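Local coordinates for inactive glucansucrase (Lactobacillus reuteri, PDB 5JBD), which belongs to glycoside hydrolase family 70, whose members are large multidomain proteins built around a TIM-barrel-type domain, at residues G771-V776 and T780-I785. Numbering follows the deposited sequence.
With SO4 (sulfate ion), chain G.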
loop_
_atom_site.group_PDB
_atom_site.type_symbol
_atom_site.label_atom_id
_atom_site.label_comp_id
_atom_site.label_asym_id
_atom_site.label_seq_id
_atom_site.Cartn_x
_atom_site.Cartn_y
_atom_site.Cartn_z
ATOM N N GLY A 771 -9.547 15.998 -0.994
ATOM C CA GLY A 771 -10.238 16.585 -2.151
ATOM C C GLY A 771 -10.691 18.029 -1.963
ATOM O O GLY A 771 -11.533 18.514 -2.701
ATOM N N MET A 772 -10.120 18.727 -0.985
ATOM C CA MET A 772 -10.369 20.148 -0.815
ATOM C C MET A 772 -9.283 20.911 -1.562
ATOM O O MET A 772 -8.107 20.574 -1.461
ATOM C CB MET A 772 -10.356 20.527 0.669
ATOM C CG MET A 772 -11.433 19.812 1.483
ATOM S SD MET A 772 -13.131 20.147 0.916
ATOM C CE MET A 772 -13.863 18.504 0.971
ATOM N N GLN A 773 -9.690 21.953 -2.281
ATOM C CA GLN A 773 -8.759 22.739 -3.067
ATOM C C GLN A 773 -7.732 23.418 -2.162
ATOM O O GLN A 773 -8.104 23.975 -1.118
ATOM C CB GLN A 773 -9.502 23.795 -3.903
ATOM C CG GLN A 773 -8.579 24.549 -4.853
ATOM C CD GLN A 773 -9.289 25.477 -5.823
ATOM O OE1 GLN A 773 -10.517 25.569 -5.846
ATOM N NE2 GLN A 773 -8.497 26.178 -6.634
ATOM N N ILE A 774 -6.457 23.362 -2.560
ATOM C CA ILE A 774 -5.386 24.102 -1.872
ATOM C C ILE A 774 -4.586 24.995 -2.811
ATOM O O ILE A 774 -4.648 24.845 -4.041
ATOM C CB ILE A 774 -4.394 23.170 -1.133
ATOM C CG1 ILE A 774 -3.752 22.167 -2.105
ATOM C CG2 ILE A 774 -5.113 22.448 0.005
ATOM C CD1 ILE A 774 -2.570 21.412 -1.531
ATOM N N HIS A 775 -3.848 25.922 -2.202
ATOM C CA HIS A 775 -2.813 26.699 -2.867
ATOM C C HIS A 775 -1.453 26.134 -2.466
ATOM O O HIS A 775 -1.302 25.615 -1.360
ATOM C CB HIS A 775 -2.909 28.183 -2.474
ATOM C CG HIS A 775 -4.056 28.899 -3.107
ATOM N ND1 HIS A 775 -5.364 28.691 -2.725
ATOM C CD2 HIS A 775 -4.095 29.829 -4.090
ATOM C CE1 HIS A 775 -6.161 29.459 -3.450
ATOM N NE2 HIS A 775 -5.414 30.149 -4.293
ATOM N N VAL A 776 -0.480 26.215 -3.370
ATOM C CA VAL A 776 0.910 25.850 -3.079
ATOM C C VAL A 776 1.774 27.027 -3.516
ATOM O O VAL A 776 1.723 27.427 -4.688
ATOM C CB VAL A 776 1.335 24.574 -3.827
ATOM C CG1 VAL A 776 2.754 24.166 -3.443
ATOM C CG2 VAL A 776 0.366 23.431 -3.533
ATOM N N THR A 780 -2.605 27.952 -7.531
ATOM C CA THR A 780 -3.542 26.834 -7.602
ATOM C C THR A 780 -4.060 26.656 -9.029
ATOM O O THR A 780 -3.736 27.452 -9.918
ATOM C CB THR A 780 -4.720 27.028 -6.610
ATOM O OG1 THR A 780 -5.453 25.799 -6.471
ATOM C CG2 THR A 780 -5.669 28.157 -7.051
ATOM N N TYR A 781 -4.854 25.606 -9.232
ATOM C CA TYR A 781 -5.662 25.461 -10.451
ATOM C C TYR A 781 -6.942 24.680 -10.185
ATOM O O TYR A 781 -6.967 23.813 -9.319
ATOM C CB TYR A 781 -4.864 24.818 -11.590
ATOM C CG TYR A 781 -4.113 23.552 -11.267
ATOM C CD1 TYR A 781 -4.718 22.305 -11.407
ATOM C CD2 TYR A 781 -2.775 23.591 -10.884
ATOM C CE1 TYR A 781 -4.018 21.133 -11.139
ATOM C CE2 TYR A 781 -2.060 22.422 -10.615
ATOM C CZ TYR A 781 -2.682 21.195 -10.748
ATOM O OH TYR A 781 -1.981 20.038 -10.478
ATOM N N ALA A 782 -7.999 25.025 -10.928
ATOM C CA ALA A 782 -9.308 24.378 -10.811
ATOM C C ALA A 782 -9.950 24.231 -12.180
ATOM O O ALA A 782 -9.789 25.103 -13.045
ATOM C CB ALA A 782 -10.225 25.191 -9.901
ATOM N N ASN A 783 -10.682 23.135 -12.366
ATOM C CA ASN A 783 -11.477 22.917 -13.577
ATOM C C ASN A 783 -10.631 22.991 -14.858
ATOM O O ASN A 783 -11.037 23.602 -15.850
ATOM C CB ASN A 783 -12.664 23.906 -13.625
ATOM C CG ASN A 783 -13.556 23.806 -12.391
ATOM O OD1 ASN A 783 -13.657 24.752 -11.598
ATOM N ND2 ASN A 783 -14.192 22.662 -12.218
ATOM N N GLN A 784 -9.451 22.369 -14.813
ATOM C CA GLN A 784 -8.514 22.353 -15.933
ATOM C C GLN A 784 -8.496 20.986 -16.571
ATOM O O GLN A 784 -8.448 19.974 -15.869
ATOM C CB GLN A 784 -7.090 22.674 -15.467
ATOM C CG GLN A 784 -6.872 24.090 -14.965
ATOM C CD GLN A 784 -7.233 25.145 -15.984
ATOM O OE1 GLN A 784 -6.810 25.089 -17.137
ATOM N NE2 GLN A 784 -8.025 26.123 -15.559
ATOM N N ILE A 785 -8.495 20.952 -17.900
ATOM C CA ILE A 785 -8.356 19.690 -18.616
ATOM C C ILE A 785 -6.913 19.194 -18.479
ATOM O O ILE A 785 -5.974 19.935 -18.745
ATOM C CB ILE A 785 -8.827 19.803 -20.089
ATOM C CG1 ILE A 785 -10.330 20.117 -20.101
ATOM C CG2 ILE A 785 -8.522 18.507 -20.832
ATOM C CD1 ILE A 785 -11.009 20.115 -21.440
HETATM S S SO4 G . -5.140 27.360 0.907
HETATM O O1 SO4 G . -5.856 27.570 -0.370
HETATM O O2 SO4 G . -4.415 28.592 1.302
HETATM O O3 SO4 G . -6.164 27.029 1.917
HETATM O O4 SO4 G . -4.174 26.245 0.766
#
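Thr780 meets three consecutive residues of 771-776, Gln773, Ile774 and His775, and illustrates how one hydroxyl can tie two parts of one surface loop together. Its polar work is a chain of two hydrogen bonds, from Gln773 NE2 through Thr780 OG1 to Ile774 O. Thr780 OG1 donates to the backbone oxygen Ile774 O at 2.7 Å, with the donor tilted 29° from the carbonyl plane, and accepts from Gln773 NE2 at 3.1 Å. This second bond is nearly straight (N-H...O 179°) and lies in the plane of the amide. Gln773 can make it because CG stands anti to the backbone N (chi1 -174°) and the chain beyond is extended, carrying the amide across the Thr780 side chain at about a right angle.

Van der Waals and CH-pi contacts flank these bonds. Thr780 CG2 lies over one face of the His775 imidazole, a CH-pi contact 3.8 Å from the ring centroid and displaced toward the rim, with His775 NE2 its nearest ring atom at 3.4 Å. Ala782 CB packs against the Gln773 amide, 3.8 Å from NE2.

A sulfate ion, probably from the crystallisation liquor, sits at the edge of the same ring: His775 ND1 donates to sulfate O1 at 2.7 Å, and His775 N donates to O4 at 3.0 Å.

The contact lies in the surface loop between the antiparallel strands 758-767 and 784-791. With Thr780 OG1 used both as donor and as acceptor, the Gln773 amide and the Ile774 carbonyl are fixed to one point, adding a side-chain link to the backbone hydrogen bonds that Ile774 and Tyr781 form with Arg766.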